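Local coordinates for protein beta-fructofuranosidase, insoluble isoenzyme CWINV1 (Arabidopsis thaliana, PDB 2OXB) that hydrolyses terminal non-reducing beta-D-fructofuranoside residues of sucrose and 1-kestose, and to a lesser extent of neokestose and levan, as a secreted cell-wall invertase, at residues Arg268-Lys273 with Ile314-Trp319; Ser277-Asp282 with Arg288-Trp293. The protein carries 1 engineered substitution. One frame throughout, in Å; residues are numbered along the deposited sequence.

Contact 1 of 2, residues Arg268-Lys273 with Ile314-Trp319; sequences RYDYGK and IPRKIW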
loop_
_atom_site.group_PDB
_atom_site.type_symbol
_atom_site.label_atom_id
_atom_site.label_comp_id
_atom_site.label_asym_id
_atom_site.label_seq_id
_atom_site.Cartn_x
_atom_site.Cartn_y
_atom_site.Cartn_z
ATOM N N ARG A 268 9.735 2.420 -2.146
ATOM C CA ARG A 268 8.429 1.789 -2.327
ATOM C C ARG A 268 7.535 2.036 -1.110
ATOM O O ARG A 268 8.027 2.204 0.007
ATOM C CB ARG A 268 8.579 0.263 -2.515
ATOM C CG ARG A 268 9.436 -0.205 -3.687
ATOM C CD ARG A 268 9.323 -1.729 -3.875
ATOM N NE ARG A 268 10.342 -2.282 -4.773
ATOM C CZ ARG A 268 10.403 -3.557 -5.167
ATOM N NH1 ARG A 268 9.497 -4.437 -4.753
ATOM N NH2 ARG A 268 11.381 -3.968 -5.975
ATOM N N TYR A 269 6.226 2.077 -1.307
ATOM C CA TYR A 269 5.385 2.243 -0.134
ATOM C C TYR A 269 5.595 0.941 0.643
ATOM O O TYR A 269 5.852 0.937 1.847
ATOM C CB TYR A 269 3.902 2.387 -0.501
ATOM C CG TYR A 269 3.411 3.796 -0.804
ATOM C CD1 TYR A 269 3.857 4.903 -0.071
ATOM C CD2 TYR A 269 2.424 4.006 -1.775
ATOM C CE1 TYR A 269 3.322 6.195 -0.304
ATOM C CE2 TYR A 269 1.884 5.273 -2.011
ATOM C CZ TYR A 269 2.334 6.360 -1.277
ATOM O OH TYR A 269 1.805 7.599 -1.545
ATOM N N ASP A 270 5.550 -0.161 -0.095
ATOM C CA ASP A 270 5.678 -1.487 0.471
ATOM C C ASP A 270 6.668 -2.335 -0.342
ATOM O O ASP A 270 6.530 -2.464 -1.566
ATOM C CB ASP A 270 4.287 -2.118 0.457
ATOM C CG ASP A 270 4.155 -3.264 1.410
ATOM O OD1 ASP A 270 4.703 -4.344 1.113
ATOM O OD2 ASP A 270 3.499 -3.077 2.456
ATOM N N TYR A 271 7.650 -2.927 0.340
ATOM C CA TYR A 271 8.655 -3.742 -0.327
ATOM C C TYR A 271 8.292 -5.209 -0.416
ATOM O O TYR A 271 9.135 -6.082 -0.209
ATOM C CB TYR A 271 9.998 -3.565 0.374
ATOM C CG TYR A 271 10.529 -2.156 0.248
ATOM C CD1 TYR A 271 11.498 -1.837 -0.709
ATOM C CD2 TYR A 271 10.023 -1.132 1.051
ATOM C CE1 TYR A 271 11.955 -0.533 -0.867
ATOM C CE2 TYR A 271 10.467 0.173 0.905
ATOM C CZ TYR A 271 11.437 0.464 -0.057
ATOM O OH TYR A 271 11.881 1.755 -0.175
ATOM N N GLY A 272 7.030 -5.461 -0.763
ATOM C CA GLY A 272 6.500 -6.812 -0.877
ATOM C C GLY A 272 5.330 -6.835 -1.841
ATOM O O GLY A 272 5.392 -6.187 -2.873
ATOM N N LYS A 273 4.257 -7.551 -1.524
ATOM C CA LYS A 273 3.130 -7.603 -2.443
ATOM C C LYS A 273 2.202 -6.403 -2.304
ATOM O O LYS A 273 1.203 -6.454 -1.585
ATOM C CB LYS A 273 2.327 -8.891 -2.243
ATOM C CG LYS A 273 1.443 -9.261 -3.434
ATOM C CD LYS A 273 2.273 -9.747 -4.622
ATOM C CE LYS A 273 2.557 -11.247 -4.561
ATOM N NZ LYS A 273 1.324 -12.109 -4.682
ATOM N N ILE A 314 -4.957 -3.007 5.114
ATOM C CA ILE A 314 -5.492 -2.070 6.081
ATOM C C ILE A 314 -5.084 -0.655 5.722
ATOM O O ILE A 314 -3.917 -0.382 5.435
ATOM C CB ILE A 314 -4.996 -2.363 7.515
ATOM C CG1 ILE A 314 -5.616 -1.354 8.475
ATOM C CG2 ILE A 314 -3.472 -2.258 7.572
ATOM C CD1 ILE A 314 -4.994 -1.371 9.840
ATOM N N PRO A 315 -6.052 0.267 5.736
ATOM C CA PRO A 315 -5.763 1.661 5.408
ATOM C C PRO A 315 -4.588 2.126 6.252
ATOM O O PRO A 315 -4.595 1.959 7.454
ATOM C CB PRO A 315 -7.069 2.367 5.759
ATOM C CG PRO A 315 -8.104 1.319 5.422
ATOM C CD PRO A 315 -7.484 0.082 6.040
ATOM N N ARG A 316 -3.560 2.670 5.619
ATOM C CA ARG A 316 -2.400 3.141 6.362
ATOM C C ARG A 316 -2.449 4.653 6.471
ATOM O O ARG A 316 -3.164 5.323 5.726
ATOM C CB ARG A 316 -1.080 2.721 5.663
ATOM C CG ARG A 316 -0.663 1.226 5.784
ATOM C CD ARG A 316 -0.136 0.682 4.446
ATOM N NE ARG A 316 0.593 -0.607 4.477
ATOM C CZ ARG A 316 0.165 -1.739 5.044
ATOM N NH1 ARG A 316 -1.010 -1.787 5.674
ATOM N NH2 ARG A 316 0.903 -2.840 4.943
ATOM N N LYS A 317 -1.699 5.177 7.429
ATOM C CA LYS A 317 -1.591 6.613 7.608
ATOM C C LYS A 317 -0.157 6.928 7.222
ATOM O O LYS A 317 0.769 6.362 7.792
ATOM C CB LYS A 317 -1.832 7.009 9.067
ATOM C CG LYS A 317 -1.749 8.514 9.330
ATOM C CD LYS A 317 -1.631 8.864 10.827
ATOM C CE LYS A 317 -1.476 10.393 11.018
ATOM N NZ LYS A 317 -1.225 10.870 12.416
ATOM N N ILE A 318 0.039 7.803 6.243
ATOM C CA ILE A 318 1.392 8.157 5.823
ATOM C C ILE A 318 1.733 9.622 6.119
ATOM O O ILE A 318 0.859 10.431 6.449
ATOM C CB ILE A 318 1.611 7.872 4.312
ATOM C CG1 ILE A 318 0.508 8.507 3.457
ATOM C CG2 ILE A 318 1.617 6.401 4.081
ATOM C CD1 ILE A 318 0.839 9.891 2.957
ATOM N N TRP A 319 3.015 9.953 6.013
ATOM C CA TRP A 319 3.486 11.309 6.249
ATOM C C TRP A 319 5.000 11.342 6.287
ATOM O O TRP A 319 5.650 10.378 6.675
ATOM C CB TRP A 319 2.928 11.847 7.561
ATOM C CG TRP A 319 3.543 11.243 8.782
ATOM C CD1 TRP A 319 4.579 11.737 9.502
ATOM C CD2 TRP A 319 3.138 10.035 9.434
ATOM N NE1 TRP A 319 4.846 10.917 10.569
ATOM C CE2 TRP A 319 3.975 9.863 10.552
ATOM C CE3 TRP A 319 2.150 9.084 9.177
ATOM C CZ2 TRP A 319 3.855 8.781 11.419
ATOM C CZ3 TRP A 319 2.031 8.004 10.036
ATOM C CH2 TRP A 319 2.881 7.863 11.148
#
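Arg316 reaches its guanidinium to the 268-273 loop, where NH2 meets OD2 of the Asp270 carboxylate at 3.6 Å, a long salt bridge. The carboxylate oxygen sits at the edge of the guanidinium, near its plane; the two flat groups are turned 31° apart, and the side chains cross at about a right angle. Arg316 gets to this point with CG beside its own backbone N (chi1 -75°), a bend at chi2, and a further turn at its end that sets the guanidinium. Its other terminal nitrogen turns back toward its own segment: NH1 donates to Ile314 O at 3.2 Å. NH1 lies in the carbonyl plane, on a lone pair, while the oxygen is tilted out of the guanidinium plane. NH1 also forms a salt bridge with Glu485, so that NH1 carries the firmer hold and NH2 the looser, long one. Asp270 is likewise shared. Its CG stands anti to the backbone N (chi1 -160°), and while OD2 faces the arginine, OD1 accepts a hydrogen bond from the backbone N of Thr496. Beside the charged pair, the side chains of Tyr269 and Ile318 face each other without close contact, Tyr269 CE1 lying 4.7 Å from Ile318 CG2. A methionine in place of Arg316 would probably leave Asp270 and Glu485 without their shared positive partner, and the Ile314 carbonyl without its side-chain donor. Glu485 and Thr496 come from the C-terminal family region, Arg316 and Asp270 from the N-terminal one. The chemistry therefore implies a charge network across the seam between propeller and beta-sandwich, buried at the Arg316-Asp270 contact, in which one arginine probably offsets two carboxylates.

Contact 2 of 2, residues Ser277-Asp282 with Arg288-Trp293; sequences SKTFFD and RILWGW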
loop_
_atom_site.group_PDB
_atom_site.type_symbol
_atom_site.label_atom_id
_atom_site.label_comp_id
_atom_site.label_asym_id
_atom_site.label_seq_id
_atom_site.Cartn_x
_atom_site.Cartn_y
_atom_site.Cartn_z
ATOM N N SER A 277 -1.826 1.234 -5.218
ATOM C CA SER A 277 -2.000 2.103 -4.045
ATOM C C SER A 277 -2.507 3.521 -4.359
ATOM O O SER A 277 -2.240 4.070 -5.425
ATOM C CB SER A 277 -0.689 2.182 -3.234
ATOM O OG SER A 277 0.354 2.851 -3.942
ATOM N N LYS A 278 -3.260 4.093 -3.422
ATOM C CA LYS A 278 -3.814 5.439 -3.564
ATOM C C LYS A 278 -4.194 6.027 -2.217
ATOM O O LYS A 278 -4.605 5.308 -1.297
ATOM C CB LYS A 278 -5.055 5.445 -4.460
ATOM C CG LYS A 278 -5.740 6.789 -4.540
ATOM C CD LYS A 278 -6.195 7.098 -5.955
ATOM C CE LYS A 278 -4.987 7.358 -6.863
ATOM N NZ LYS A 278 -5.386 7.598 -8.288
ATOM N N THR A 279 -4.085 7.346 -2.118
ATOM C CA THR A 279 -4.386 8.042 -0.881
ATOM C C THR A 279 -5.655 8.881 -0.966
ATOM O O THR A 279 -6.339 8.902 -1.991
ATOM C CB THR A 279 -3.195 8.938 -0.483
ATOM O OG1 THR A 279 -2.946 9.894 -1.522
ATOM C CG2 THR A 279 -1.955 8.096 -0.292
ATOM N N PHE A 280 -5.973 9.548 0.137
ATOM C CA PHE A 280 -7.155 10.392 0.211
ATOM C C PHE A 280 -7.118 11.153 1.529
ATOM O O PHE A 280 -6.694 10.615 2.550
ATOM C CB PHE A 280 -8.428 9.535 0.116
ATOM C CG PHE A 280 -9.078 9.252 1.435
ATOM C CD1 PHE A 280 -9.860 10.225 2.062
ATOM C CD2 PHE A 280 -8.893 8.029 2.066
ATOM C CE1 PHE A 280 -10.448 9.982 3.290
ATOM C CE2 PHE A 280 -9.481 7.776 3.296
ATOM C CZ PHE A 280 -10.256 8.755 3.911
ATOM N N PHE A 281 -7.574 12.397 1.507
ATOM C CA PHE A 281 -7.567 13.227 2.705
ATOM C C PHE A 281 -8.784 13.054 3.604
ATOM O O PHE A 281 -9.926 13.257 3.163
ATOM C CB PHE A 281 -7.449 14.700 2.307
ATOM C CG PHE A 281 -7.396 15.643 3.469
ATOM C CD1 PHE A 281 -6.376 15.546 4.412
ATOM C CD2 PHE A 281 -8.329 16.672 3.589
ATOM C CE1 PHE A 281 -6.279 16.462 5.451
ATOM C CE2 PHE A 281 -8.238 17.593 4.625
ATOM C CZ PHE A 281 -7.210 17.489 5.556
ATOM N N ASP A 282 -8.533 12.689 4.861
ATOM C CA ASP A 282 -9.602 12.516 5.858
ATOM C C ASP A 282 -9.869 13.883 6.471
ATOM O O ASP A 282 -9.022 14.435 7.160
ATOM C CB ASP A 282 -9.161 11.536 6.967
ATOM C CG ASP A 282 -10.268 11.236 7.993
ATOM O OD1 ASP A 282 -10.780 12.163 8.653
ATOM O OD2 ASP A 282 -10.626 10.052 8.143
ATOM N N ARG A 288 -4.125 11.540 6.461
ATOM C CA ARG A 288 -4.104 11.009 5.110
ATOM C C ARG A 288 -4.063 9.482 5.164
ATOM O O ARG A 288 -3.101 8.888 5.659
ATOM C CB ARG A 288 -2.894 11.563 4.350
ATOM C CG ARG A 288 -2.808 11.097 2.887
ATOM C CD ARG A 288 -1.728 11.844 2.084
ATOM N NE ARG A 288 -2.193 13.139 1.595
ATOM C CZ ARG A 288 -3.054 13.300 0.593
ATOM N NH1 ARG A 288 -3.553 12.250 -0.042
ATOM N NH2 ARG A 288 -3.428 14.518 0.227
ATOM N N ILE A 289 -5.128 8.861 4.667
ATOM C CA ILE A 289 -5.244 7.406 4.647
ATOM C C ILE A 289 -4.673 6.833 3.360
ATOM O O ILE A 289 -4.905 7.367 2.279
ATOM C CB ILE A 289 -6.715 6.949 4.744
ATOM C CG1 ILE A 289 -7.243 7.108 6.177
ATOM C CG2 ILE A 289 -6.825 5.490 4.334
ATOM C CD1 ILE A 289 -7.295 8.527 6.700
ATOM N N LEU A 290 -3.952 5.726 3.475
ATOM C CA LEU A 290 -3.349 5.106 2.307
ATOM C C LEU A 290 -3.827 3.686 2.013
ATOM O O LEU A 290 -3.537 2.744 2.759
ATOM C CB LEU A 290 -1.833 5.119 2.462
ATOM C CG LEU A 290 -1.045 4.454 1.338
ATOM C CD1 LEU A 290 0.219 5.268 1.084
ATOM C CD2 LEU A 290 -0.704 3.009 1.702
ATOM N N TRP A 291 -4.544 3.541 0.902
ATOM C CA TRP A 291 -5.064 2.246 0.472
ATOM C C TRP A 291 -4.172 1.525 -0.534
ATOM O O TRP A 291 -3.651 2.135 -1.464
ATOM C CB TRP A 291 -6.434 2.391 -0.172
ATOM C CG TRP A 291 -7.505 2.834 0.722
ATOM C CD1 TRP A 291 -7.875 4.124 0.993
ATOM C CD2 TRP A 291 -8.408 1.993 1.436
ATOM N NE1 TRP A 291 -8.967 4.136 1.831
ATOM C CE2 TRP A 291 -9.314 2.840 2.119
ATOM C CE3 TRP A 291 -8.544 0.602 1.569
ATOM C CZ2 TRP A 291 -10.350 2.339 2.923
ATOM C CZ3 TRP A 291 -9.572 0.100 2.367
ATOM C CH2 TRP A 291 -10.463 0.970 3.033
ATOM N N GLY A 292 -4.037 0.214 -0.350
ATOM C CA GLY A 292 -3.228 -0.606 -1.239
ATOM C C GLY A 292 -3.907 -1.939 -1.503
ATOM O O GLY A 292 -4.441 -2.558 -0.579
ATOM N N TRP A 293 -3.869 -2.388 -2.758
ATOM C CA TRP A 293 -4.514 -3.630 -3.158
ATOM C C TRP A 293 -3.838 -4.959 -2.764
ATOM O O TRP A 293 -4.427 -5.737 -2.015
ATOM C CB TRP A 293 -4.824 -3.583 -4.667
ATOM C CG TRP A 293 -5.118 -4.923 -5.297
ATOM C CD1 TRP A 293 -5.919 -5.914 -4.801
ATOM C CD2 TRP A 293 -4.574 -5.425 -6.530
ATOM N NE1 TRP A 293 -5.900 -7.004 -5.643
ATOM C CE2 TRP A 293 -5.087 -6.730 -6.712
ATOM C CE3 TRP A 293 -3.702 -4.896 -7.497
ATOM C CZ2 TRP A 293 -4.760 -7.518 -7.821
ATOM C CZ3 TRP A 293 -3.374 -5.679 -8.603
ATOM C CH2 TRP A 293 -3.906 -6.982 -8.754
#
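Arg288, Ile289 and Phe280 have the most surface buried where strand 278-282 pairs antiparallel with strand 288-291. The Arg288 chain leaves extended, CG anti to the backbone N (chi1 -178°), then bends at chi3 (-82°), which brings NH1 back over the neighbouring strand. There NH1 lies 2.8 Å from Thr279 OG1, which is at the edge of the guanidinium, near its plane; the hydrogen bond of this hydroxyl is with Asp202. On the same face Thr279 CG2 touches Leu290 CD1 at 3.8 Å.

The other face carries Phe280, Ile289 and Trp291. Phe280 and Ile289 lie side by side and point the same way; CE2 and CD2 of the Phe280 ring come against the branched CB of Ile289, CE2 at 3.2 Å. Ile289 also extends CD1 to Asp282 CB. The same Phe280 CD2 comes to the edge of the Trp291 indole, near its plane, 3.9 Å from Trp291 NE1.

Two backbone bonds anchor the register, Lys278 N to Trp291 O and Trp291 N to Lys278 O, each 2.8 Å. The next pair is looser: Ile289 N donates to Phe280 O at 3.2 Å, nearly in line with the carbonyl, while the return bond from Phe280 N to Ile289 O is weak. Lys278 points its ammonium to Ser81, and its side chain lies about 6 Å from that of Asp145, a substrate-binding residue. Such a hairpin, continued by strands 316-320 and 327-331 into a four-stranded antiparallel meander, is typical of one blade of the GH32 five-bladed propeller. Strand 278-282 is the blade's edge strand, the side chain of its Lys278 about 9 Å from the bound fructose, consistent with the innermost strand facing the central pocket.

In the fold
Followed from the N terminus, the chain first passes through the loop 268-273, then enters strand 278-282, rounds the turn 283-286 and returns along strand 287-291. Contact 2 closes that turn. The chain then runs on through helix 300-306 before reaching 314-319, where contact 1 closes a longer excursion of 40 residues that contains the whole of contact 2, so the two nest without crossing. They also share a sheet, since strand 316-320 lies next to strand 287-291 and Arg316 probably bonds by backbone to Leu290. Tyr269 packs on Ser277 and Leu290. Contact 2 thus builds the inner pair of strands, probably toward the substrate pocket, while contact 1 ties the blade's flank toward the sandwich.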